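Local atomic coordinates of heroin esterase (Rhodococcus sp., PDB entry 1LZL), a protein that is a bacterial acetyl esterase of the alpha/beta hydrolase fold that probably hydrolyses the acetyl ester groups of heroin. Residues A13-L18 and D205-H210; V81-H86 and L138-H143; D132-L137 and R174-V179; T201-T206 and P261-G266. All blocks are in the same frame, centred on the assembly; numbering follows the deposited sequence. Where two conformers were deposited one is given.

Contact 1: A13-L18 and D205-H210; sequences AALTML and DTPLWH
Leu15 lays its CD1 methyl against the ring of Pro207, 3.5 Å from Pro207 CG and almost as near to CB. The pair joins the N-terminal arm of an alpha/beta hydrolase, just after helix 9-14, to the loop that runs from helix 198-202 to helix 211-222. The two side chains cross at about a right angle, and the methyl, the nearer branch of the leucine, meets the CB-CG side of the ring. CG of Leu15 is swung away from the backbone N (chi1 -150°), which carries CD1 across to the loop although the CB bond does not aim there. Leu18 does aim at the loop, and its CD2 sits 3.3 Å from CD2 of Leu208, a tight approach for two methyls; these side chains also cross at about a right angle. The interface is small, two aliphatic pairs burying 155 Å² in all. Phe289 extends it, touching both Leu18 and Pro207. The Leu208 side chain lies near, without touching, Ser160, His290 and Asp260, whose geometry is consistent with a catalytic triad, so the arm packs on a loop bordering the probable active site. Next in the chain, the Trp209 ring meets that of His290 and packs edge-to-face with Phe23. Bonds inside the loop hold its turn: Trp209 N donates to Pro207 O at 2.8 Å, and Thr206 OG1 donates to Trp209 O, also at 2.8 Å, lying in the carbonyl plane on a lone pair.

Contact 2: V81-H86 and L138-H143; sequences VLLWIH and LYIHAH
Ile140 and Leu83 meet through aliphatic carbon alone: the CD1 methyl at the end of the isoleucine, in one of its two conformers, reaches 3.7 Å from Leu83 CD1 and 4.1 Å from Leu83 CB. It therefore rests on the flank of the leucine as well as on one of its branches, and the two side chains cross obliquely. CG1 of Ile140 stands between the backbone N and the carbonyl carbon (chi1 62°), and the straight continuation to CD1 (chi2 180°) extends the chain from the helix to the strand. A looser apolar contact, 4.3 Å from Val81 CG1 to the same CD1 methyl, gives Ile140 a second neighbour on the strand. Val81 and Leu83, two residues apart, both direct their side chains to the helix, while Leu82 between them points away, the usual alternation of a strand.

Backbone hydrogen bonds hold each element in place. Val81 and Leu83 pair with strand 153-159 and Leu82 with strand 112-116, so the strand is held on both edges; within the helix, Ala142 N donates to Leu138 O at 3.0 Å. Leu83 also packs on Ala136 and Leu137, in the preceding turn of the helix that carries Ile140. A helix laid over an interior, parallel-paired strand, with branched aliphatic side chains filling the interface, is the layered alpha/beta packing of the alpha/beta hydrolase fold.

Contact 3: D132-L137 and R174-V179; sequences DCYAAL and RDEGVV
With CG anti to the backbone N (chi1 -177°), Tyr134 extends from helix 128-142 toward the end of helix 161-176, and the same choice in Leu137 (chi1 179°) and Val179 (CG1, chi1 -179°) brings two branched side chains together one turn further on. The tyrosine hydroxyl does the touching at its end: Tyr134 OH lies 3.4 Å from Glu176 CB, with CG of the glutamate next. The side chains cross at about a right angle, and Glu176, bent at chi2, carries its carboxylate away from the tyrosine.

A water links the hydroxyl to the chain beyond the helix. It sits in the plane of the Tyr134 ring, 2.8 Å from Tyr134 OH, and accepts from Val179 N at 2.9 Å. Gly177, with positive phi, ends helix 161-176 and lets the chain turn back, presenting that amide and the valine. In this alpha/beta hydrolase fold the contact joins two neighbouring helices on one side of the central sheet, and Leu137 also packs on Leu83 of strand 79-85. Val179 CG1 fits against the fork of Leu137, 3.8 Å from Leu137 CG and as close to CD1. Away from the interface, Arg174 grips Asp175 in a side-on salt bridge: Arg174 NE and NH2 both donate to Asp175 OD1, at 3.0 and 2.9 Å, while Asp175 OD2 bonds to Tyr237 OH and Arg174 NH1 to the carbonyls of Asp245 and Thr247.

Contact 4: T201-T206 and P261-G266; sequences TNFVDT and PLRDEG
The backbones come closest at Phe203 and Pro261, whose CA atoms are 5.4 Å apart where the chain has just left helix 198-202. Phe203 turns an edge of its ring to the proline: Phe203 CD2 lies 3.6 Å from Pro261 N, and Pro261 CA is in the ring plane. CG of Phe203 is anti to the carbonyl carbon (chi1 -71°), a setting that stands the ring beside the proline and extends its far end to Arg263. There Phe203 CZ approaches Arg263 NH1 to 3.5 Å, with the ring and guanidinium planes 78° apart. Phe203 CB and Pro261 CB add a looser apolar contact at 4.2 Å.

The guanidinium is fixed by its own neighbour in sequence. Arg263 NE and NH2 both donate to Asp264 OD1, each at 2.8 Å, with the oxygen close to the guanidinium plane, forming a side-on salt bridge to a single oxygen. Its NH1 bonds to Glu258 O, and Asp264 OD2 accepts from Ser199 N, so the pair also ties down the start of helix 198-202. Thr206 adds a smaller contact, its OG1 3.7 Å from Pro261 CD, although the hydroxyl is bonded to Trp209 O.

Pro261 follows Asp260, the acid of the probable Ser-His-Asp triad, and the proline side chain touches that group. The contact thus packs the exit of helix 198-202 on the loop that leads from strand 252-257 of the central sheet into helix 263-275.

In the fold
From the N terminus, contact 1 closes the widest loop, bringing residues 13-18 to the 205-210 loop across 186 intervening residues. Contacts 2 and 3 are nested inside that loop and cross each other: strand segment 81-86 meets helix 128-142, which meets the end of helix 161-176, and their centres lie 9 Å apart. Contact 4 opens at 201-206, sharing Asp205 and Thr206 with contact 1, and closes at 261-266. Contacts 1 and 4 touch and lie together near the probable triad, whereas contacts 2 and 3 lie across the centre of the chain, about 30 to 36 Å away between centres, where contact 2 ties a helix to the central sheet and contact 3 to helix 161-176.

Contact 1: A13-L18 and D205-H210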
# COMPACT_ATOMS: atom_id res chain seq x y z
N ALA A 13 -14.68 20.31 1.08
CA ALA A 13 -13.85 21.50 1.07
C ALA A 13 -12.58 21.34 0.25
O ALA A 13 -12.26 22.05 -0.72
CB ALA A 13 -13.54 21.81 2.54
N ALA A 14 -11.77 20.35 0.60
CA ALA A 14 -10.47 20.09 0.01
C ALA A 14 -10.58 19.70 -1.46
O ALA A 14 -9.59 19.55 -2.19
CB ALA A 14 -9.80 19.00 0.84
N LEU A 15 -11.79 19.51 -1.97
CA LEU A 15 -11.94 19.02 -3.34
C LEU A 15 -11.80 20.08 -4.41
O LEU A 15 -11.47 19.77 -5.57
CB LEU A 15 -13.32 18.35 -3.44
CG LEU A 15 -13.45 17.21 -4.43
CD1 LEU A 15 -12.81 15.94 -3.90
CD2 LEU A 15 -14.93 16.96 -4.74
N THR A 16 -12.03 21.37 -4.17
CA THR A 16 -11.93 22.20 -5.38
C THR A 16 -10.48 22.45 -5.77
O THR A 16 -10.26 22.85 -6.89
CB THR A 16 -12.61 23.57 -5.24
OG1 THR A 16 -12.27 24.10 -3.96
CG2 THR A 16 -14.12 23.41 -5.28
N MET A 17 -9.54 22.18 -4.88
CA MET A 17 -8.12 22.43 -5.08
C MET A 17 -7.44 21.23 -5.74
O MET A 17 -6.47 21.33 -6.51
CB MET A 17 -7.50 22.76 -3.73
CG MET A 17 -7.88 24.12 -3.17
SD MET A 17 -9.59 24.30 -2.63
CE MET A 17 -9.73 22.95 -1.45
N LEU A 18 -8.01 20.06 -5.44
CA LEU A 18 -7.51 18.76 -5.89
C LEU A 18 -7.18 18.71 -7.37
O LEU A 18 -7.93 18.76 -8.34
CB LEU A 18 -8.53 17.67 -5.52
CG LEU A 18 -8.22 16.95 -4.21
CD1 LEU A 18 -9.47 16.33 -3.60
CD2 LEU A 18 -7.17 15.88 -4.46
N ASP A 205 -15.57 9.20 -12.66
CA ASP A 205 -14.89 10.48 -12.46
C ASP A 205 -14.90 10.94 -11.03
O ASP A 205 -15.01 12.12 -10.74
CB ASP A 205 -15.49 11.54 -13.40
CG ASP A 205 -14.60 12.77 -13.54
OD1 ASP A 205 -13.34 12.65 -13.57
OD2 ASP A 205 -15.19 13.89 -13.61
N THR A 206 -14.74 9.97 -10.11
CA THR A 206 -14.58 10.26 -8.69
C THR A 206 -13.25 10.89 -8.38
O THR A 206 -12.32 10.91 -9.23
CB THR A 206 -14.73 8.92 -7.92
OG1 THR A 206 -14.14 7.83 -8.68
CG2 THR A 206 -16.20 8.63 -7.71
N PRO A 207 -13.03 11.52 -7.24
CA PRO A 207 -11.78 12.20 -6.91
C PRO A 207 -10.57 11.24 -6.90
O PRO A 207 -10.67 10.14 -6.36
CB PRO A 207 -12.07 12.72 -5.51
CG PRO A 207 -13.56 12.92 -5.47
CD PRO A 207 -14.07 11.69 -6.19
N LEU A 208 -9.49 11.71 -7.53
CA LEU A 208 -8.17 11.14 -7.60
C LEU A 208 -8.12 9.82 -8.34
O LEU A 208 -7.27 9.63 -9.26
CB LEU A 208 -7.60 11.01 -6.18
CG LEU A 208 -7.38 12.37 -5.49
CD1 LEU A 208 -6.64 12.12 -4.19
CD2 LEU A 208 -6.67 13.30 -6.46
N TRP A 209 -8.92 8.80 -8.02
CA TRP A 209 -8.94 7.52 -8.71
C TRP A 209 -10.34 7.32 -9.28
O TRP A 209 -11.30 7.75 -8.65
CB TRP A 209 -8.58 6.35 -7.80
CG TRP A 209 -7.93 5.18 -8.51
CD1 TRP A 209 -8.35 3.90 -8.63
CD2 TRP A 209 -6.66 5.24 -9.22
NE1 TRP A 209 -7.46 3.13 -9.36
CE2 TRP A 209 -6.43 3.96 -9.72
CE3 TRP A 209 -5.78 6.31 -9.43
CZ2 TRP A 209 -5.27 3.66 -10.46
CZ3 TRP A 209 -4.62 6.00 -10.18
CH2 TRP A 209 -4.39 4.72 -10.68
N HIS A 210 -10.36 6.61 -10.38
CA HIS A 210 -11.58 6.48 -11.19
C HIS A 210 -11.30 5.41 -12.21
O HIS A 210 -10.13 4.99 -12.43
CB HIS A 210 -12.00 7.81 -11.80
CG HIS A 210 -10.90 8.56 -12.51
ND1 HIS A 210 -10.52 9.83 -12.13
CD2 HIS A 210 -10.11 8.17 -13.54
CE1 HIS A 210 -9.53 10.20 -12.94
NE2 HIS A 210 -9.29 9.21 -13.79

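Contact 2: V81-H86 and L138-H143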
# COMPACT_ATOMS: atom_id res chain seq x y z
N VAL A 81 8.85 -4.96 12.93
CA VAL A 81 9.09 -4.12 11.76
C VAL A 81 7.87 -4.14 10.84
O VAL A 81 7.24 -5.18 10.68
CB VAL A 81 10.33 -4.56 11.00
CG1 VAL A 81 10.20 -6.00 10.50
CG2 VAL A 81 10.66 -3.62 9.82
N LEU A 82 7.56 -3.00 10.24
CA LEU A 82 6.54 -2.88 9.20
C LEU A 82 7.28 -2.71 7.87
O LEU A 82 8.00 -1.72 7.73
CB LEU A 82 5.63 -1.69 9.46
CG LEU A 82 4.67 -1.29 8.32
CD1 LEU A 82 3.66 -2.41 8.03
CD2 LEU A 82 4.00 0.03 8.70
N LEU A 83 7.11 -3.64 6.94
CA LEU A 83 7.58 -3.43 5.56
C LEU A 83 6.47 -2.63 4.90
O LEU A 83 5.33 -3.08 4.86
CB LEU A 83 7.81 -4.78 4.89
CG LEU A 83 8.41 -4.73 3.49
CD1 LEU A 83 9.89 -4.53 3.51
CD2 LEU A 83 8.15 -6.03 2.70
N TRP A 84 6.76 -1.43 4.41
CA TRP A 84 5.74 -0.54 3.88
C TRP A 84 5.98 -0.28 2.40
O TRP A 84 7.14 -0.12 1.98
CB TRP A 84 5.79 0.83 4.64
CG TRP A 84 4.72 1.73 4.08
CD1 TRP A 84 4.88 2.80 3.28
CD2 TRP A 84 3.32 1.56 4.30
NE1 TRP A 84 3.67 3.34 2.98
CE2 TRP A 84 2.69 2.61 3.59
CE3 TRP A 84 2.53 0.67 5.01
CZ2 TRP A 84 1.31 2.79 3.56
CZ3 TRP A 84 1.14 0.83 5.00
CH2 TRP A 84 0.54 1.90 4.27
N ILE A 85 4.91 -0.22 1.63
CA ILE A 85 4.98 -0.09 0.18
C ILE A 85 4.04 1.02 -0.25
O ILE A 85 2.80 0.98 -0.08
CB ILE A 85 4.60 -1.44 -0.48
CG1 ILE A 85 5.42 -2.60 0.12
CG2 ILE A 85 4.75 -1.36 -1.98
CD1 ILE A 85 4.87 -3.97 -0.25
N HIS A 86 4.62 2.07 -0.84
CA HIS A 86 3.85 3.25 -1.21
C HIS A 86 2.94 2.98 -2.41
O HIS A 86 3.12 2.02 -3.13
CB HIS A 86 4.75 4.42 -1.57
CG HIS A 86 5.48 4.26 -2.88
ND1 HIS A 86 4.92 4.57 -4.09
CD2 HIS A 86 6.78 3.88 -3.16
CE1 HIS A 86 5.78 4.35 -5.07
NE2 HIS A 86 6.92 3.94 -4.56
N LEU A 138 12.63 -10.65 2.06
CA LEU A 138 13.68 -11.68 2.27
C LEU A 138 14.88 -11.10 2.99
O LEU A 138 15.45 -11.73 3.89
CB LEU A 138 14.10 -12.24 0.90
CG LEU A 138 13.13 -13.23 0.25
CD1 LEU A 138 13.55 -13.56 -1.17
CD2 LEU A 138 13.11 -14.54 1.06
N TYR A 139 15.28 -9.91 2.54
CA TYR A 139 16.45 -9.27 3.15
C TYR A 139 16.19 -8.90 4.59
O TYR A 139 17.04 -9.20 5.45
CB TYR A 139 16.78 -8.02 2.32
CG TYR A 139 17.83 -7.16 3.02
CD1 TYR A 139 19.18 -7.52 2.96
CD2 TYR A 139 17.45 -6.01 3.72
CE1 TYR A 139 20.09 -6.70 3.61
CE2 TYR A 139 18.35 -5.20 4.38
CZ TYR A 139 19.69 -5.58 4.29
OH TYR A 139 20.63 -4.81 4.94
N ILE A 140 15.09 -8.20 4.89
CA ILE A 140 14.90 -7.78 6.30
C ILE A 140 14.78 -8.99 7.22
O ILE A 140 15.25 -8.93 8.37
CB ILE A 140 13.78 -6.77 6.53
CG1 ILE A 140 12.41 -7.27 6.15
CG2 ILE A 140 14.15 -5.46 5.82
CD1 ILE A 140 11.35 -6.21 6.41
N HIS A 141 14.20 -10.09 6.74
CA HIS A 141 14.01 -11.28 7.56
C HIS A 141 15.37 -11.93 7.79
O HIS A 141 15.68 -12.25 8.95
CB HIS A 141 13.06 -12.25 6.83
CG HIS A 141 12.90 -13.50 7.66
ND1 HIS A 141 13.47 -14.66 7.23
CD2 HIS A 141 12.30 -13.73 8.86
CE1 HIS A 141 13.20 -15.61 8.14
NE2 HIS A 141 12.50 -15.07 9.12
N ALA A 142 16.16 -12.06 6.74
CA ALA A 142 17.47 -12.74 6.85
C ALA A 142 18.46 -11.92 7.64
O ALA A 142 19.34 -12.48 8.28
CB ALA A 142 18.05 -13.01 5.47
N HIS A 143 18.37 -10.61 7.60
CA HIS A 143 19.29 -9.76 8.37
C HIS A 143 18.64 -9.23 9.64
O HIS A 143 19.09 -8.22 10.17
CB HIS A 143 19.79 -8.62 7.47
CG HIS A 143 20.63 -9.13 6.33
ND1 HIS A 143 22.01 -9.09 6.34
CD2 HIS A 143 20.31 -9.70 5.15
CE1 HIS A 143 22.51 -9.61 5.22
NE2 HIS A 143 21.48 -9.98 4.48

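Contact 3: D132-L137 and R174-V179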
# COMPACT_ATOMS: atom_id res chain seq x y z
N ASP A 132 10.64 -6.87 -6.24
CA ASP A 132 11.44 -5.96 -5.41
C ASP A 132 10.93 -5.95 -3.98
O ASP A 132 11.70 -5.90 -3.02
CB ASP A 132 11.36 -4.52 -5.95
CG ASP A 132 12.05 -4.39 -7.31
OD1 ASP A 132 12.86 -5.27 -7.68
OD2 ASP A 132 11.78 -3.35 -7.98
N CYS A 133 9.59 -6.01 -3.82
CA CYS A 133 9.03 -5.99 -2.45
C CYS A 133 9.38 -7.30 -1.73
O CYS A 133 9.69 -7.30 -0.53
CB CYS A 133 7.52 -5.79 -2.55
SG CYS A 133 7.07 -4.12 -3.16
N TYR A 134 9.30 -8.40 -2.49
CA TYR A 134 9.62 -9.70 -1.83
C TYR A 134 11.11 -9.77 -1.53
O TYR A 134 11.49 -10.29 -0.48
CB TYR A 134 9.10 -10.85 -2.68
CG TYR A 134 9.30 -12.22 -2.07
CD1 TYR A 134 8.67 -12.52 -0.87
CD2 TYR A 134 10.10 -13.16 -2.68
CE1 TYR A 134 8.84 -13.75 -0.29
CE2 TYR A 134 10.26 -14.42 -2.09
CZ TYR A 134 9.62 -14.69 -0.91
OH TYR A 134 9.76 -15.92 -0.26
N ALA A 135 11.91 -9.20 -2.44
CA ALA A 135 13.35 -9.17 -2.17
C ALA A 135 13.65 -8.40 -0.90
O ALA A 135 14.52 -8.81 -0.11
CB ALA A 135 14.06 -8.57 -3.37
N ALA A 136 12.95 -7.29 -0.68
CA ALA A 136 13.15 -6.49 0.53
C ALA A 136 12.71 -7.29 1.73
O ALA A 136 13.33 -7.29 2.80
CB ALA A 136 12.34 -5.17 0.41
N LEU A 137 11.60 -8.04 1.65
CA LEU A 137 11.13 -8.88 2.75
C LEU A 137 12.14 -9.97 3.09
O LEU A 137 12.45 -10.17 4.27
CB LEU A 137 9.76 -9.48 2.36
CG LEU A 137 9.15 -10.40 3.44
CD1 LEU A 137 8.85 -9.63 4.73
CD2 LEU A 137 7.89 -11.12 2.96
N ARG A 174 3.72 -16.58 1.84
CA ARG A 174 3.10 -17.81 2.30
C ARG A 174 3.45 -18.98 1.42
O ARG A 174 3.85 -20.05 1.91
CB ARG A 174 1.57 -17.61 2.34
CG ARG A 174 0.86 -18.87 2.78
CD ARG A 174 -0.58 -18.91 2.37
NE ARG A 174 -0.74 -18.93 0.92
CZ ARG A 174 -1.91 -18.79 0.28
NH1 ARG A 174 -3.07 -18.62 0.92
NH2 ARG A 174 -1.89 -18.83 -1.05
N ASP A 175 3.29 -18.76 0.11
CA ASP A 175 3.51 -19.85 -0.84
C ASP A 175 4.94 -20.38 -0.84
O ASP A 175 5.14 -21.59 -1.02
CB ASP A 175 3.12 -19.40 -2.24
CG ASP A 175 1.63 -19.23 -2.43
OD1 ASP A 175 0.84 -19.59 -1.54
OD2 ASP A 175 1.22 -18.71 -3.50
N GLU A 176 5.94 -19.52 -0.65
CA GLU A 176 7.32 -19.97 -0.70
C GLU A 176 7.79 -20.54 0.63
O GLU A 176 8.74 -21.35 0.59
CB GLU A 176 8.24 -18.82 -1.12
CG GLU A 176 8.05 -18.37 -2.55
CD GLU A 176 7.97 -19.47 -3.57
OE1 GLU A 176 8.69 -20.51 -3.48
OE2 GLU A 176 7.19 -19.42 -4.55
N GLY A 177 7.20 -20.19 1.75
CA GLY A 177 7.48 -20.80 3.03
C GLY A 177 8.79 -20.42 3.67
O GLY A 177 9.25 -21.14 4.57
N VAL A 178 9.39 -19.31 3.25
CA VAL A 178 10.66 -18.87 3.83
C VAL A 178 10.46 -17.85 4.93
O VAL A 178 10.98 -17.93 6.04
CB VAL A 178 11.57 -18.33 2.70
CG1 VAL A 178 12.87 -17.78 3.28
CG2 VAL A 178 11.86 -19.45 1.70
N VAL A 179 9.66 -16.82 4.66
CA VAL A 179 9.53 -15.70 5.61
C VAL A 179 8.15 -15.74 6.27
O VAL A 179 7.17 -15.66 5.49
CB VAL A 179 9.63 -14.33 4.90
CG1 VAL A 179 9.50 -13.19 5.95
CG2 VAL A 179 10.92 -14.26 4.13
O HOH W 1 8.50 -16.94 2.01

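Contact 4: T201-T206 and P261-G266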
# COMPACT_ATOMS: atom_id res chain seq x y z
N THR A 201 -17.32 -0.17 -12.08
CA THR A 201 -18.09 0.24 -13.27
C THR A 201 -18.74 1.62 -13.08
O THR A 201 -18.94 2.26 -14.13
CB THR A 201 -19.21 -0.75 -13.64
OG1 THR A 201 -20.18 -0.84 -12.58
CG2 THR A 201 -18.66 -2.16 -13.90
N ASN A 202 -19.07 2.02 -11.86
CA ASN A 202 -19.86 3.23 -11.66
C ASN A 202 -19.05 4.47 -11.31
O ASN A 202 -19.56 5.61 -11.51
CB ASN A 202 -20.89 3.00 -10.53
CG ASN A 202 -21.96 2.00 -10.88
OD1 ASN A 202 -21.97 1.18 -11.80
ND2 ASN A 202 -22.99 2.01 -10.03
N PHE A 203 -17.82 4.30 -10.80
CA PHE A 203 -17.03 5.45 -10.40
C PHE A 203 -16.07 5.84 -11.53
O PHE A 203 -14.90 5.43 -11.54
CB PHE A 203 -16.28 5.16 -9.08
CG PHE A 203 -17.21 5.10 -7.87
CD1 PHE A 203 -18.50 5.63 -7.86
CD2 PHE A 203 -16.76 4.50 -6.69
CE1 PHE A 203 -19.31 5.58 -6.72
CE2 PHE A 203 -17.56 4.46 -5.55
CZ PHE A 203 -18.84 4.99 -5.55
N VAL A 204 -16.58 6.59 -12.50
CA VAL A 204 -15.90 6.98 -13.73
C VAL A 204 -15.22 8.34 -13.62
O VAL A 204 -14.27 8.59 -14.42
CB VAL A 204 -16.89 6.99 -14.90
CG1 VAL A 204 -17.50 5.61 -15.14
CG2 VAL A 204 -18.01 8.03 -14.68
N ASP A 205 -15.57 9.20 -12.66
CA ASP A 205 -14.89 10.48 -12.46
C ASP A 205 -14.90 10.94 -11.03
O ASP A 205 -15.01 12.12 -10.74
CB ASP A 205 -15.49 11.54 -13.40
CG ASP A 205 -14.60 12.77 -13.54
OD1 ASP A 205 -13.34 12.65 -13.57
OD2 ASP A 205 -15.19 13.89 -13.61
N THR A 206 -14.74 9.97 -10.11
CA THR A 206 -14.58 10.26 -8.69
C THR A 206 -13.25 10.89 -8.38
O THR A 206 -12.32 10.91 -9.23
CB THR A 206 -14.73 8.92 -7.92
OG1 THR A 206 -14.14 7.83 -8.68
CG2 THR A 206 -16.20 8.63 -7.71
N PRO A 261 -13.23 3.83 -6.51
CA PRO A 261 -13.54 2.70 -7.38
C PRO A 261 -12.97 1.38 -6.82
O PRO A 261 -13.48 0.31 -7.14
CB PRO A 261 -12.75 2.99 -8.68
CG PRO A 261 -12.09 4.27 -8.48
CD PRO A 261 -12.46 4.90 -7.18
N LEU A 262 -11.92 1.40 -6.02
CA LEU A 262 -11.32 0.20 -5.43
C LEU A 262 -12.14 -0.33 -4.26
O LEU A 262 -11.79 -1.40 -3.70
CB LEU A 262 -9.92 0.57 -4.92
CG LEU A 262 -8.93 1.06 -5.99
CD1 LEU A 262 -7.62 1.48 -5.36
CD2 LEU A 262 -8.73 -0.02 -7.04
N ARG A 263 -13.19 0.37 -3.84
CA ARG A 263 -13.88 -0.03 -2.60
C ARG A 263 -14.37 -1.46 -2.64
O ARG A 263 -14.15 -2.25 -1.70
CB ARG A 263 -15.08 0.95 -2.44
CG ARG A 263 -15.93 0.67 -1.20
CD ARG A 263 -17.27 1.42 -1.41
NE ARG A 263 -18.09 0.73 -2.39
CZ ARG A 263 -19.07 1.33 -3.11
NH1 ARG A 263 -19.31 2.63 -2.95
NH2 ARG A 263 -19.75 0.58 -3.96
N ASP A 264 -15.08 -1.85 -3.71
CA ASP A 264 -15.72 -3.16 -3.66
C ASP A 264 -14.66 -4.25 -3.70
O ASP A 264 -14.87 -5.26 -2.98
CB ASP A 264 -16.68 -3.35 -4.84
CG ASP A 264 -17.91 -2.47 -4.77
OD1 ASP A 264 -18.11 -1.72 -3.80
OD2 ASP A 264 -18.69 -2.53 -5.75
N GLU A 265 -13.57 -4.14 -4.47
CA GLU A 265 -12.62 -5.26 -4.50
C GLU A 265 -11.96 -5.40 -3.14
O GLU A 265 -11.58 -6.48 -2.73
CB GLU A 265 -11.64 -5.06 -5.65
CG GLU A 265 -10.63 -3.94 -5.47
CD GLU A 265 -10.12 -3.45 -6.84
OE1 GLU A 265 -10.99 -3.04 -7.64
OE2 GLU A 265 -8.90 -3.51 -7.09
N GLY A 266 -11.80 -4.28 -2.39
CA GLY A 266 -11.24 -4.34 -1.06
C GLY A 266 -12.17 -5.06 -0.11
O GLY A 266 -11.77 -5.99 0.63